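Long-range contacts in type C neurotoxin (Clostridium botulinum, PDB 3PME), which probably recognises nerve-cell membranes through this receptor-binding domain of a botulinum C/D mosaic neurotoxin, with gangliosides and phosphatidylethanolamine as likely ligands: residues A[113-118]-A[169-174]; A[86-91]-A[183-188]; A[25-30]-A[52-57]. One frame throughout, in Å; residues are numbered along the deposited sequence.

Interaction 1 of 3, residues A[113-118]-A[169-174]; sequences LQDINR and DLDEVK
The side chains of D115 and D171 run side by side and point the same way, their carboxylate planes 21° apart, with the like-charged D115 OD2 and D171 OD2 4.0 Å from each other. D115 is gripped at both oxygens. D171 N donates to D115 OD2 at 2.9 Å from the anti side, a little out of plane, while N117 N meets D115 OD1 at 2.9 Å from well above the plane, 48° out of it; K119 N, just beyond the segment, also bonds to D115 OD1. A water lies between the two acids, 2.6 Å from D115 OD2, and also bonds to D171 OD2; it probably eases the repulsion between them. The amide of N117 stands nearly perpendicular to the D171 carboxylate. With chi1 at 74°, CG of D115 sits between its own backbone N and carbonyl carbon, and this folds the carboxylate back over the turn that follows.

One backbone bond also joins the segments: I116 N donates to E172 O at 2.8 Å. The same oxygen lies against the I116 side chain, whose CG2 rests on CB of K174. Behind the acids the contact turns apolar. L113 CD2 touches L170 CD1 at 3.9 Å, and L113 CD1 touches V173 CG1 at 4.0 Å, the leucine slanting across both partners; I167 adds to this patch.

The S98 hydroxyl links the segments further, bonding to Q114 O and K174 N. D115 OD1 with N117 N makes an Asx turn, set on a type I beta turn from D115 to R118. The arrangement is that of a hairpin connection between strands 108-114 and 120-126, with its aspartate anchoring the crossing loop 169-174.

Interaction 2 of 3, residues A[86-91]-A[183-188]; sequences NEYTII and IDENID
A classic beta bulge, in which I90 and I91 both face L102, marks the corner where the chain leaves strand 87-90, and Y88, T89 and I90 just there receive the loop 183-188. T89 N donates to E185 OE2 at 3.2 Å, meeting the oxygen from above the carboxylate plane, 46° out of it. The neighbouring T89 O is tied to the loop through a water, which gives it a proton at 2.7 Å; that water also bonds to E185 OE2 and accepts from D184 N. Both backbone polar atoms of T89 therefore have partners on the loop side, one direct and one through solvent.

Around the Y88 ring, I187 CG2 approaches Y88 CE1 to 3.8 Å and I183 CG2 approaches Y88 CD1 to 4.0 Å, both obliquely, whereas N186 O sits near the ring plane at the edge. Packing of the ring against the E185 side chain is modelled too closely to be relied on. Y88 OH donates to a second water in the ring plane at 2.6 Å, and this water donates to N186 O at 3.0 Å; S84 OG is another partner of Y88 OH.

I90 and I183 run alongside each other with their ends pointing the same way. CB of I90 is directed off the loop, but a bend at chi2 (-51°) brings I90 CD1 back to 3.4 Å from I183 CG1, a tight carbon contact. L193 on strand 193-201 packs against both isoleucines.

L81 of helix 79-82 covers Y88 and I183 together. Strand 87-90 pairs with strand 100-105, where T89 touches C103 and I90 touches I104, and a backbone bond between I90 and G182 carries the contact on toward the end of strand 178-181.

Interaction 3 of 3, residues A[25-30]-A[52-57]; sequences AEVRLE and IIVNLN
Backbone hydrogen bonds join strand 26-30 to strand 51-55 as an antiparallel pair. E26 and N55 form one hydrogen-bonded pair, with E26 N to N55 O and N55 N to E26 O both 2.9 Å. R28 and I53 form the next, where R28 N to I53 O is 2.8 Å and I53 N to R28 O is 2.7 Å. V27 with V54 and L29 with I52 are the non-hydrogen-bonded pairs, and V54 CA adds a CA-H...O contact to E26 O.

Apolar contacts gather on the face of V27, L29, I52 and V54. V27 CG1 meets I52 CG2 at 3.9 Å, L29 CG lies 4.0 Å from I52 CG1, and A25 CB extends the row to V54 CG1.

The face of E26, R28, I53 and N55 carries a salt-bridge network, which E30 joins. The R28 chain, bent at chi3 (77°), lays one guanidinium face over CB of I53. At the edges, in plane, R28 NH1 meets E26 OE2 and R28 NH2 meets E30 OE1, each at 3.3 Å, weak bonds that form salt bridges. E26 also runs alongside N55, whose OD1 is held by T178.

Strand 51-55 is central in this three-stranded sheet, with 178-181 on its other edge; L8 and L10 of strand 6-13 pack on A25, V27 and V54.

In the fold
All three contacts belong to the N-terminal, lectin-like part of the receptor-binding region, a beta sandwich of the concanavalin clan; the C-terminal part is a trefoil. Interactions 1 and 2 reach the same five-stranded sheet, at strands 108-114 and 87-90, yet their centres are about 24 Å apart and their nearest atoms about 9 Å. Interaction 3 belongs to the three-stranded sheet; its centre lies about 20 Å from that of interaction 2, with nearest atoms about 7 Å apart. Strand 178-181 connects the set: 169-174 leads toward it, 183-188 follows it, and 52-57 pairs with it. All three are packing within the lectin-like part.

Interaction 1 of 3, residues A[113-118]-A[169-174]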
ATOM      1  N   LEU A 113      22.001  10.802 -11.085  1.00 18.53           N
ATOM      2  CA  LEU A 113      23.400  10.390 -11.035  1.00 20.33           C
ATOM      3  C   LEU A 113      24.210  11.500 -11.673  1.00 20.34           C
ATOM      4  O   LEU A 113      23.926  11.910 -12.802  1.00 21.07           O
ATOM      5  CB  LEU A 113      23.629   9.084 -11.804  1.00 20.76           C
ATOM      6  CG  LEU A 113      25.044   8.497 -11.692  1.00 21.25           C
ATOM      7  CD1 LEU A 113      25.321   8.036 -10.262  1.00 20.08           C
ATOM      8  CD2 LEU A 113      25.245   7.321 -12.666  1.00 20.40           C
ATOM      9  N   GLN A 114      25.216  11.995 -10.955  1.00 19.44           N
ATOM     10  CA  GLN A 114      25.912  13.207 -11.383  1.00 21.54           C
ATOM     11  C   GLN A 114      27.420  13.018 -11.405  1.00 20.46           C
ATOM     12  O   GLN A 114      28.012  12.547 -10.428  1.00 20.57           O
ATOM     13  CB  GLN A 114      25.526  14.357 -10.463  1.00 23.53           C
ATOM     14  CG  GLN A 114      26.139  15.688 -10.820  1.00 25.39           C
ATOM     15  CD  GLN A 114      25.401  16.809 -10.134  1.00 29.37           C
ATOM     16  OE1 GLN A 114      24.215  17.029 -10.396  1.00 32.41           O
ATOM     17  NE2 GLN A 114      26.080  17.509  -9.240  1.00 30.78           N
ATOM     18  N   ASP A 115      28.040  13.394 -12.526  1.00 19.75           N
ATOM     19  CA  ASP A 115      29.482  13.224 -12.691  1.00 20.35           C
ATOM     20  C   ASP A 115      30.302  14.398 -12.156  1.00 24.20           C
ATOM     21  O   ASP A 115      29.760  15.377 -11.625  1.00 22.48           O
ATOM     22  CB  ASP A 115      29.846  12.874 -14.149  1.00 23.36           C
ATOM     23  CG  ASP A 115      29.742  14.063 -15.125  1.00 23.78           C
ATOM     24  OD1 ASP A 115      29.714  15.240 -14.719  1.00 23.08           O
ATOM     25  OD2 ASP A 115      29.742  13.793 -16.350  1.00 24.59           O
ATOM     26  N   ILE A 116      31.618  14.297 -12.308  1.00 22.35           N
ATOM     27  CA  ILE A 116      32.505  15.274 -11.685  1.00 22.07           C
ATOM     28  C   ILE A 116      32.505  16.645 -12.370  1.00 28.79           C
ATOM     29  O   ILE A 116      33.091  17.602 -11.852  1.00 29.81           O
ATOM     30  CB  ILE A 116      33.936  14.707 -11.509  1.00 23.55           C
ATOM     31  CG1 ILE A 116      34.436  14.060 -12.803  1.00 23.56           C
ATOM     32  CG2 ILE A 116      33.952  13.673 -10.392  1.00 22.73           C
ATOM     33  CD1 ILE A 116      34.803  15.051 -13.902  1.00 23.46           C
ATOM     34  N   ASN A 117      31.823  16.743 -13.508  1.00 25.19           N
ATOM     35  CA  ASN A 117      31.617  18.030 -14.175  1.00 26.18           C
ATOM     36  C   ASN A 117      30.225  18.603 -13.908  1.00 29.13           C
ATOM     37  O   ASN A 117      29.805  19.564 -14.553  1.00 30.78           O
ATOM     38  CB  ASN A 117      31.849  17.896 -15.681  1.00 27.78           C
ATOM     39  CG  ASN A 117      33.292  17.601 -16.014  1.00 27.46           C
ATOM     40  OD1 ASN A 117      33.588  16.735 -16.832  1.00 29.95           O
ATOM     41  ND2 ASN A 117      34.199  18.302 -15.351  1.00 26.68           N
ATOM     42  N   ARG A 118      29.510  17.993 -12.967  1.00 26.19           N
ATOM     43  CA  ARG A 118      28.152  18.407 -12.627  1.00 26.64           C
ATOM     44  C   ARG A 118      27.124  18.107 -13.722  1.00 26.95           C
ATOM     45  O   ARG A 118      25.992  18.579 -13.660  1.00 29.04           O
ATOM     46  CB  ARG A 118      28.118  19.884 -12.237  1.00 31.40           C
ATOM     47  CG  ARG A 118      28.919  20.182 -10.979  1.00 37.34           C
ATOM     48  CD  ARG A 118      28.799  21.639 -10.557  1.00 43.35           C
ATOM     49  NE  ARG A 118      28.840  21.768  -9.101  1.00 51.67           N
ATOM     50  CZ  ARG A 118      27.797  21.542  -8.306  1.00 49.32           C
ATOM     51  NH1 ARG A 118      26.633  21.175  -8.827  1.00 50.15           N
ATOM     52  NH2 ARG A 118      27.917  21.676  -6.990  1.00 51.63           N
ATOM     53  N   ASP A 169      27.703   7.531 -21.077  1.00 28.40           N
ATOM     54  CA  ASP A 169      28.257   8.758 -21.637  1.00 30.44           C
ATOM     55  C   ASP A 169      28.616   9.824 -20.588  1.00 29.80           C
ATOM     56  O   ASP A 169      29.179  10.866 -20.927  1.00 31.36           O
ATOM     57  CB  ASP A 169      27.301   9.346 -22.686  1.00 33.22           C
ATOM     58  CG  ASP A 169      25.910   9.627 -22.129  1.00 34.07           C
ATOM     59  OD1 ASP A 169      25.440   8.875 -21.246  1.00 34.39           O
ATOM     60  OD2 ASP A 169      25.277  10.600 -22.591  1.00 40.26           O
ATOM     61  N   LEU A 170      28.275   9.590 -19.325  1.00 24.91           N
ATOM     62  CA  LEU A 170      28.731  10.492 -18.268  1.00 25.53           C
ATOM     63  C   LEU A 170      30.240  10.377 -18.175  1.00 21.93           C
ATOM     64  O   LEU A 170      30.824   9.373 -18.580  1.00 26.10           O
ATOM     65  CB  LEU A 170      28.121  10.120 -16.909  1.00 24.80           C
ATOM     66  CG  LEU A 170      26.657  10.495 -16.663  1.00 22.86           C
ATOM     67  CD1 LEU A 170      26.190   9.999 -15.287  1.00 22.69           C
ATOM     68  CD2 LEU A 170      26.454  11.986 -16.787  1.00 24.81           C
ATOM     69  N   ASP A 171      30.880  11.404 -17.629  1.00 22.44           N
ATOM     70  CA  ASP A 171      32.281  11.260 -17.264  1.00 23.40           C
ATOM     71  C   ASP A 171      32.348  10.634 -15.874  1.00 24.22           C
ATOM     72  O   ASP A 171      31.363  10.051 -15.410  1.00 22.64           O
ATOM     73  CB  ASP A 171      32.988  12.605 -17.369  1.00 23.30           C
ATOM     74  CG  ASP A 171      33.064  13.084 -18.813  1.00 27.36           C
ATOM     75  OD1 ASP A 171      33.508  12.291 -19.665  1.00 31.39           O
ATOM     76  OD2 ASP A 171      32.652  14.229 -19.100  1.00 30.64           O
ATOM     77  N   GLU A 172      33.498  10.718 -15.215  1.00 23.39           N
ATOM     78  CA  GLU A 172      33.673  10.020 -13.949  1.00 22.57           C
ATOM     79  C   GLU A 172      32.623  10.396 -12.899  1.00 20.21           C
ATOM     80  O   GLU A 172      32.274  11.563 -12.737  1.00 20.47           O
ATOM     81  CB  GLU A 172      35.078  10.272 -13.382  1.00 21.66           C
ATOM     82  CG  GLU A 172      36.211   9.655 -14.195  1.00 23.29           C
ATOM     83  CD  GLU A 172      36.814  10.609 -15.213  1.00 26.44           C
ATOM     84  OE1 GLU A 172      36.141  11.570 -15.638  1.00 24.60           O
ATOM     85  OE2 GLU A 172      37.979  10.384 -15.600  1.00 26.23           O
ATOM     86  N   VAL A 173      32.133   9.389 -12.188  1.00 19.94           N
ATOM     87  CA  VAL A 173      31.283   9.617 -11.027  1.00 22.14           C
ATOM     88  C   VAL A 173      32.103   9.268  -9.788  1.00 20.57           C
ATOM     89  O   VAL A 173      32.688   8.187  -9.708  1.00 24.79           O
ATOM     90  CB  VAL A 173      30.001   8.758 -11.071  1.00 20.91           C
ATOM     91  CG1 VAL A 173      29.229   8.907  -9.766  1.00 24.25           C
ATOM     92  CG2 VAL A 173      29.130   9.155 -12.258  1.00 22.86           C
ATOM     93  N   LYS A 174      32.185  10.202  -8.848  1.00 20.87           N
ATOM     94  CA  LYS A 174      32.864   9.960  -7.581  1.00 21.17           C
ATOM     95  C   LYS A 174      31.783   9.662  -6.566  1.00 21.66           C
ATOM     96  O   LYS A 174      31.026  10.557  -6.204  1.00 23.90           O
ATOM     97  CB  LYS A 174      33.665  11.205  -7.164  1.00 25.05           C
ATOM     98  CG  LYS A 174      34.294  11.157  -5.776  1.00 24.86           C
ATOM     99  CD  LYS A 174      35.335  10.067  -5.668  1.00 22.15           C
ATOM    100  CE  LYS A 174      36.026  10.080  -4.306  1.00 22.38           C
ATOM    101  NZ  LYS A 174      35.030   9.860  -3.202  1.00 21.75           N
TER
HETATM  102  O   HOH W   1      30.767  15.492 -18.055  1.00 33.28           O

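Interaction 2 of 3, residues A[86-91]-A[183-188]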
ATOM      1  N   ASN A  86       7.012  21.814  -5.787  1.00 27.43           N
ATOM      2  CA  ASN A  86       8.417  22.024  -5.447  1.00 27.98           C
ATOM      3  C   ASN A  86       9.262  20.751  -5.542  1.00 29.16           C
ATOM      4  O   ASN A  86       8.730  19.646  -5.700  1.00 28.17           O
ATOM      5  CB  ASN A  86       8.544  22.631  -4.048  1.00 29.11           C
ATOM      6  CG  ASN A  86       7.773  23.936  -3.901  1.00 30.14           C
ATOM      7  OD1 ASN A  86       7.346  24.534  -4.891  1.00 34.20           O
ATOM      8  ND2 ASN A  86       7.578  24.374  -2.660  1.00 31.85           N
ATOM      9  N   GLU A  87      10.579  20.929  -5.458  1.00 27.21           N
ATOM     10  CA  GLU A  87      11.532  19.825  -5.467  1.00 27.95           C
ATOM     11  C   GLU A  87      12.129  19.616  -4.082  1.00 26.03           C
ATOM     12  O   GLU A  87      12.545  20.572  -3.432  1.00 31.21           O
ATOM     13  CB  GLU A  87      12.657  20.105  -6.465  1.00 29.28           C
ATOM     14  CG  GLU A  87      13.797  19.105  -6.395  1.00 32.24           C
ATOM     15  CD  GLU A  87      14.908  19.441  -7.366  1.00 39.42           C
ATOM     16  OE1 GLU A  87      14.697  19.278  -8.585  1.00 41.39           O
ATOM     17  OE2 GLU A  87      15.986  19.877  -6.908  1.00 44.95           O
ATOM     18  N   TYR A  88      12.160  18.365  -3.630  1.00 24.69           N
ATOM     19  CA  TYR A  88      12.690  18.029  -2.313  1.00 26.15           C
ATOM     20  C   TYR A  88      13.730  16.928  -2.463  1.00 27.50           C
ATOM     21  O   TYR A  88      13.435  15.877  -3.025  1.00 26.71           O
ATOM     22  CB  TYR A  88      11.571  17.526  -1.386  1.00 22.32           C
ATOM     23  CG  TYR A  88      10.389  18.475  -1.271  1.00 26.37           C
ATOM     24  CD1 TYR A  88      10.299  19.378  -0.227  1.00 32.23           C
ATOM     25  CD2 TYR A  88       9.384  18.482  -2.234  1.00 25.74           C
ATOM     26  CE1 TYR A  88       9.227  20.259  -0.130  1.00 27.29           C
ATOM     27  CE2 TYR A  88       8.313  19.355  -2.144  1.00 27.02           C
ATOM     28  CZ  TYR A  88       8.243  20.239  -1.092  1.00 28.69           C
ATOM     29  OH  TYR A  88       7.179  21.114  -1.014  1.00 32.54           O
ATOM     30  N   THR A  89      14.944  17.163  -1.974  1.00 25.48           N
ATOM     31  CA  THR A  89      15.916  16.081  -1.898  1.00 24.92           C
ATOM     32  C   THR A  89      15.573  15.213  -0.694  1.00 23.03           C
ATOM     33  O   THR A  89      15.417  15.720   0.415  1.00 26.85           O
ATOM     34  CB  THR A  89      17.354  16.616  -1.779  1.00 26.38           C
ATOM     35  OG1 THR A  89      17.688  17.335  -2.973  1.00 29.75           O
ATOM     36  CG2 THR A  89      18.340  15.467  -1.605  1.00 27.10           C
ATOM     37  N   ILE A  90      15.446  13.908  -0.913  1.00 20.64           N
ATOM     38  CA  ILE A  90      15.054  12.984   0.142  1.00 22.38           C
ATOM     39  C   ILE A  90      16.207  12.083   0.596  1.00 22.90           C
ATOM     40  O   ILE A  90      16.342  11.779   1.780  1.00 21.76           O
ATOM     41  CB  ILE A  90      13.902  12.082  -0.339  1.00 22.01           C
ATOM     42  CG1 ILE A  90      12.730  12.941  -0.826  1.00 29.71           C
ATOM     43  CG2 ILE A  90      13.485  11.099   0.752  1.00 27.35           C
ATOM     44  CD1 ILE A  90      12.319  13.987   0.142  1.00 28.61           C
ATOM     45  N   ILE A  91      17.024  11.635  -0.352  1.00 20.18           N
ATOM     46  CA  ILE A  91      18.177  10.812  -0.009  1.00 20.42           C
ATOM     47  C   ILE A  91      19.336  11.431  -0.757  1.00 19.67           C
ATOM     48  O   ILE A  91      19.279  11.562  -1.976  1.00 21.26           O
ATOM     49  CB  ILE A  91      18.015   9.346  -0.463  1.00 20.58           C
ATOM     50  CG1 ILE A  91      16.684   8.760   0.022  1.00 21.80           C
ATOM     51  CG2 ILE A  91      19.180   8.499   0.048  1.00 22.49           C
ATOM     52  CD1 ILE A  91      16.417   7.356  -0.513  1.00 22.50           C
ATOM     53  N   ILE A 183      14.591  15.555   4.643  1.00 27.29           N
ATOM     54  CA  ILE A 183      14.167  16.726   3.886  1.00 30.41           C
ATOM     55  C   ILE A 183      14.662  18.008   4.545  1.00 36.77           C
ATOM     56  O   ILE A 183      14.375  18.263   5.715  1.00 38.06           O
ATOM     57  CB  ILE A 183      12.634  16.779   3.771  1.00 36.29           C
ATOM     58  CG1 ILE A 183      12.113  15.489   3.140  1.00 35.41           C
ATOM     59  CG2 ILE A 183      12.190  18.003   2.980  1.00 36.32           C
ATOM     60  CD1 ILE A 183      10.601  15.366   3.157  1.00 38.44           C
ATOM     61  N   ASP A 184      15.407  18.809   3.790  1.00 41.26           N
ATOM     62  CA  ASP A 184      15.973  20.058   4.302  1.00 44.07           C
ATOM     63  C   ASP A 184      15.062  21.259   4.072  1.00 45.01           C
ATOM     64  O   ASP A 184      15.097  22.226   4.837  1.00 49.46           O
ATOM     65  CB  ASP A 184      17.346  20.324   3.681  1.00 45.72           C
ATOM     66  CG  ASP A 184      18.484  19.980   4.620  1.00 47.95           C
ATOM     67  OD1 ASP A 184      18.253  19.926   5.847  1.00 45.42           O
ATOM     68  OD2 ASP A 184      19.615  19.776   4.130  1.00 52.79           O
ATOM     69  N   GLU A 185      14.258  21.205   3.016  1.00 44.22           N
ATOM     70  CA  GLU A 185      13.338  22.298   2.729  1.00 46.15           C
ATOM     71  C   GLU A 185      12.298  22.429   3.827  1.00 48.73           C
ATOM     72  O   GLU A 185      12.097  21.515   4.631  1.00 47.43           O
ATOM     73  CB  GLU A 185      12.638  22.094   1.386  1.00 46.05           C
ATOM     74  CG  GLU A 185      12.948  20.772   0.733  1.00 44.56           C
ATOM     75  CD  GLU A 185      14.291  20.778   0.051  1.00 46.10           C
ATOM     76  OE1 GLU A 185      14.686  21.856  -0.447  1.00 51.62           O
ATOM     77  OE2 GLU A 185      14.946  19.711   0.008  1.00 43.40           O
ATOM     78  N   ASN A 186      11.641  23.581   3.855  1.00 50.84           N
ATOM     79  CA  ASN A 186      10.532  23.791   4.765  1.00 52.06           C
ATOM     80  C   ASN A 186       9.340  22.986   4.281  1.00 48.59           C
ATOM     81  O   ASN A 186       8.996  23.017   3.096  1.00 49.86           O
ATOM     82  CB  ASN A 186      10.174  25.275   4.842  1.00 55.11           C
ATOM     83  CG  ASN A 186       9.198  25.583   5.961  1.00 55.30           C
ATOM     84  OD1 ASN A 186       8.668  24.677   6.607  1.00 58.01           O
ATOM     85  ND2 ASN A 186       8.955  26.868   6.200  1.00 61.30           N
ATOM     86  N   ILE A 187       8.728  22.242   5.191  1.00 48.01           N
ATOM     87  CA  ILE A 187       7.549  21.460   4.856  1.00 44.41           C
ATOM     88  C   ILE A 187       6.467  21.663   5.906  1.00 43.54           C
ATOM     89  O   ILE A 187       6.765  21.827   7.092  1.00 44.93           O
ATOM     90  CB  ILE A 187       7.881  19.964   4.727  1.00 40.77           C
ATOM     91  CG1 ILE A 187       8.494  19.432   6.021  1.00 42.26           C
ATOM     92  CG2 ILE A 187       8.833  19.733   3.564  1.00 40.09           C
ATOM     93  CD1 ILE A 187       8.832  17.955   5.971  1.00 39.40           C
ATOM     94  N   ASP A 188       5.215  21.661   5.457  1.00 41.85           N
ATOM     95  CA  ASP A 188       4.058  21.836   6.334  1.00 39.75           C
ATOM     96  C   ASP A 188       3.806  20.573   7.157  1.00 39.79           C
ATOM     97  O   ASP A 188       4.382  19.519   6.882  1.00 37.84           O
ATOM     98  CB  ASP A 188       2.818  22.180   5.502  1.00 41.03           C
ATOM     99  CG  ASP A 188       3.044  23.369   4.574  1.00 50.89           C
ATOM    100  OD1 ASP A 188       3.863  24.250   4.919  1.00 53.97           O
ATOM    101  OD2 ASP A 188       2.403  23.423   3.498  1.00 53.73           O
TER
HETATM  102  O   HOH W   2       6.806  22.361   1.225  1.00 40.85           O
HETATM  103  O   HOH W   3      16.136  18.112   1.433  1.00 40.05           O

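Interaction 3 of 3, residues A[25-30]-A[52-57]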
ATOM      1  N   ALA A  25      27.842  -0.654   8.615  1.00 27.59           N
ATOM      2  CA  ALA A  25      27.862   0.782   8.373  1.00 27.73           C
ATOM      3  C   ALA A  25      27.433   1.508   9.640  1.00 27.04           C
ATOM      4  O   ALA A  25      26.653   0.975  10.435  1.00 28.70           O
ATOM      5  CB  ALA A  25      26.928   1.145   7.218  1.00 26.46           C
ATOM      6  N   GLU A  26      27.939   2.721   9.833  1.00 25.63           N
ATOM      7  CA  GLU A  26      27.447   3.561  10.913  1.00 28.70           C
ATOM      8  C   GLU A  26      26.106   4.170  10.520  1.00 30.10           C
ATOM      9  O   GLU A  26      25.971   4.735   9.439  1.00 28.43           O
ATOM     10  CB  GLU A  26      28.437   4.679  11.237  1.00 31.72           C
ATOM     11  CG  GLU A  26      27.887   5.681  12.232  1.00 36.33           C
ATOM     12  CD  GLU A  26      28.753   6.919  12.373  1.00 42.28           C
ATOM     13  OE1 GLU A  26      29.815   6.997  11.715  1.00 46.96           O
ATOM     14  OE2 GLU A  26      28.363   7.820  13.148  1.00 52.52           O
ATOM     15  N   VAL A  27      25.122   4.051  11.403  1.00 28.66           N
ATOM     16  CA  VAL A  27      23.804   4.623  11.166  1.00 29.41           C
ATOM     17  C   VAL A  27      23.468   5.551  12.322  1.00 33.27           C
ATOM     18  O   VAL A  27      23.220   5.096  13.439  1.00 35.61           O
ATOM     19  CB  VAL A  27      22.734   3.525  11.053  1.00 28.03           C
ATOM     20  CG1 VAL A  27      21.349   4.133  10.831  1.00 30.49           C
ATOM     21  CG2 VAL A  27      23.087   2.546   9.937  1.00 31.59           C
ATOM     22  N   ARG A  28      23.489   6.851  12.062  1.00 29.63           N
ATOM     23  CA  ARG A  28      23.202   7.820  13.110  1.00 33.45           C
ATOM     24  C   ARG A  28      21.918   8.571  12.815  1.00 36.36           C
ATOM     25  O   ARG A  28      21.715   9.055  11.707  1.00 33.17           O
ATOM     26  CB  ARG A  28      24.352   8.812  13.266  1.00 37.49           C
ATOM     27  CG  ARG A  28      24.126   9.814  14.386  1.00 44.04           C
ATOM     28  CD  ARG A  28      25.331  10.719  14.595  1.00 48.25           C
ATOM     29  NE  ARG A  28      25.425  11.769  13.584  1.00 48.54           N
ATOM     30  CZ  ARG A  28      26.280  11.758  12.566  1.00 47.78           C
ATOM     31  NH1 ARG A  28      27.127  10.749  12.412  1.00 50.21           N
ATOM     32  NH2 ARG A  28      26.291  12.761  11.696  1.00 47.65           N
ATOM     33  N   LEU A  29      21.053   8.674  13.818  1.00 36.81           N
ATOM     34  CA  LEU A  29      19.793   9.381  13.651  1.00 39.86           C
ATOM     35  C   LEU A  29      19.833  10.756  14.301  1.00 41.53           C
ATOM     36  O   LEU A  29      20.133  10.884  15.490  1.00 44.19           O
ATOM     37  CB  LEU A  29      18.625   8.558  14.201  1.00 41.17           C
ATOM     38  CG  LEU A  29      18.099   7.443  13.291  1.00 39.94           C
ATOM     39  CD1 LEU A  29      19.065   6.267  13.237  1.00 42.32           C
ATOM     40  CD2 LEU A  29      16.732   6.985  13.755  1.00 44.04           C
ATOM     41  N   GLU A  30      19.536  11.780  13.507  1.00 40.30           N
ATOM     42  CA  GLU A  30      19.436  13.145  14.005  1.00 42.12           C
ATOM     43  C   GLU A  30      17.978  13.574  14.028  1.00 40.84           C
ATOM     44  O   GLU A  30      17.158  13.061  13.267  1.00 40.47           O
ATOM     45  CB  GLU A  30      20.248  14.100  13.133  1.00 42.93           C
ATOM     46  CG  GLU A  30      21.735  13.820  13.122  1.00 46.90           C
ATOM     47  CD  GLU A  30      22.519  14.919  12.439  1.00 49.15           C
ATOM     48  OE1 GLU A  30      23.767  14.830  12.407  1.00 52.84           O
ATOM     49  OE2 GLU A  30      21.886  15.873  11.934  1.00 50.54           O
ATOM     50  N   ILE A  52      18.623  10.690   8.876  1.00 26.55           N
ATOM     51  CA  ILE A  52      19.406   9.502   9.152  1.00 25.40           C
ATOM     52  C   ILE A  52      20.700   9.644   8.367  1.00 25.98           C
ATOM     53  O   ILE A  52      20.670   9.829   7.157  1.00 26.49           O
ATOM     54  CB  ILE A  52      18.687   8.228   8.716  1.00 25.50           C
ATOM     55  CG1 ILE A  52      17.337   8.102   9.429  1.00 29.90           C
ATOM     56  CG2 ILE A  52      19.568   7.011   8.988  1.00 28.14           C
ATOM     57  CD1 ILE A  52      16.541   6.874   9.017  1.00 28.21           C
ATOM     58  N   ILE A  53      21.832   9.593   9.056  1.00 25.72           N
ATOM     59  CA  ILE A  53      23.122   9.712   8.387  1.00 23.94           C
ATOM     60  C   ILE A  53      23.780   8.345   8.371  1.00 26.84           C
ATOM     61  O   ILE A  53      24.012   7.750   9.425  1.00 26.86           O
ATOM     62  CB  ILE A  53      24.056  10.686   9.127  1.00 26.96           C
ATOM     63  CG1 ILE A  53      23.345  12.008   9.439  1.00 32.32           C
ATOM     64  CG2 ILE A  53      25.356  10.885   8.345  1.00 26.09           C
ATOM     65  CD1 ILE A  53      22.615  12.606   8.284  1.00 37.84           C
ATOM     66  N   VAL A  54      24.060   7.831   7.179  1.00 23.04           N
ATOM     67  CA  VAL A  54      24.707   6.530   7.054  1.00 22.55           C
ATOM     68  C   VAL A  54      26.117   6.705   6.510  1.00 25.38           C
ATOM     69  O   VAL A  54      26.301   7.289   5.453  1.00 25.26           O
ATOM     70  CB  VAL A  54      23.910   5.591   6.126  1.00 21.89           C
ATOM     71  CG1 VAL A  54      24.590   4.230   6.014  1.00 26.34           C
ATOM     72  CG2 VAL A  54      22.469   5.435   6.626  1.00 26.99           C
ATOM     73  N   ASN A  55      27.112   6.225   7.250  1.00 24.26           N
ATOM     74  CA  ASN A  55      28.484   6.208   6.750  1.00 24.94           C
ATOM     75  C   ASN A  55      28.940   4.780   6.513  1.00 28.15           C
ATOM     76  O   ASN A  55      29.122   4.014   7.461  1.00 27.99           O
ATOM     77  CB  ASN A  55      29.425   6.890   7.743  1.00 28.33           C
ATOM     78  CG  ASN A  55      29.254   8.387   7.766  1.00 30.23           C
ATOM     79  OD1 ASN A  55      29.658   9.078   6.834  1.00 36.79           O
ATOM     80  ND2 ASN A  55      28.661   8.901   8.835  1.00 33.68           N
ATOM     81  N   LEU A  56      29.101   4.418   5.247  1.00 27.42           N
ATOM     82  CA  LEU A  56      29.597   3.104   4.879  1.00 26.16           C
ATOM     83  C   LEU A  56      31.085   3.019   5.165  1.00 29.96           C
ATOM     84  O   LEU A  56      31.782   4.032   5.167  1.00 26.81           O
ATOM     85  CB  LEU A  56      29.380   2.851   3.387  1.00 28.02           C
ATOM     86  CG  LEU A  56      27.997   2.438   2.875  1.00 33.47           C
ATOM     87  CD1 LEU A  56      26.910   3.345   3.408  1.00 32.84           C
ATOM     88  CD2 LEU A  56      28.015   2.436   1.339  1.00 36.65           C
ATOM     89  N   ASN A  57      31.556   1.804   5.417  1.00 28.83           N
ATOM     90  CA  ASN A  57      32.972   1.517   5.407  1.00 31.18           C
ATOM     91  C   ASN A  57      33.440   1.822   4.000  1.00 31.02           C
ATOM     92  O   ASN A  57      33.003   1.183   3.038  1.00 29.55           O
ATOM     93  CB  ASN A  57      33.204   0.044   5.745  1.00 30.72           C
ATOM     94  CG  ASN A  57      34.672  -0.329   5.774  1.00 36.27           C
ATOM     95  OD1 ASN A  57      35.476   0.194   5.004  1.00 31.16           O
ATOM     96  ND2 ASN A  57      35.028  -1.251   6.662  1.00 37.99           N
TER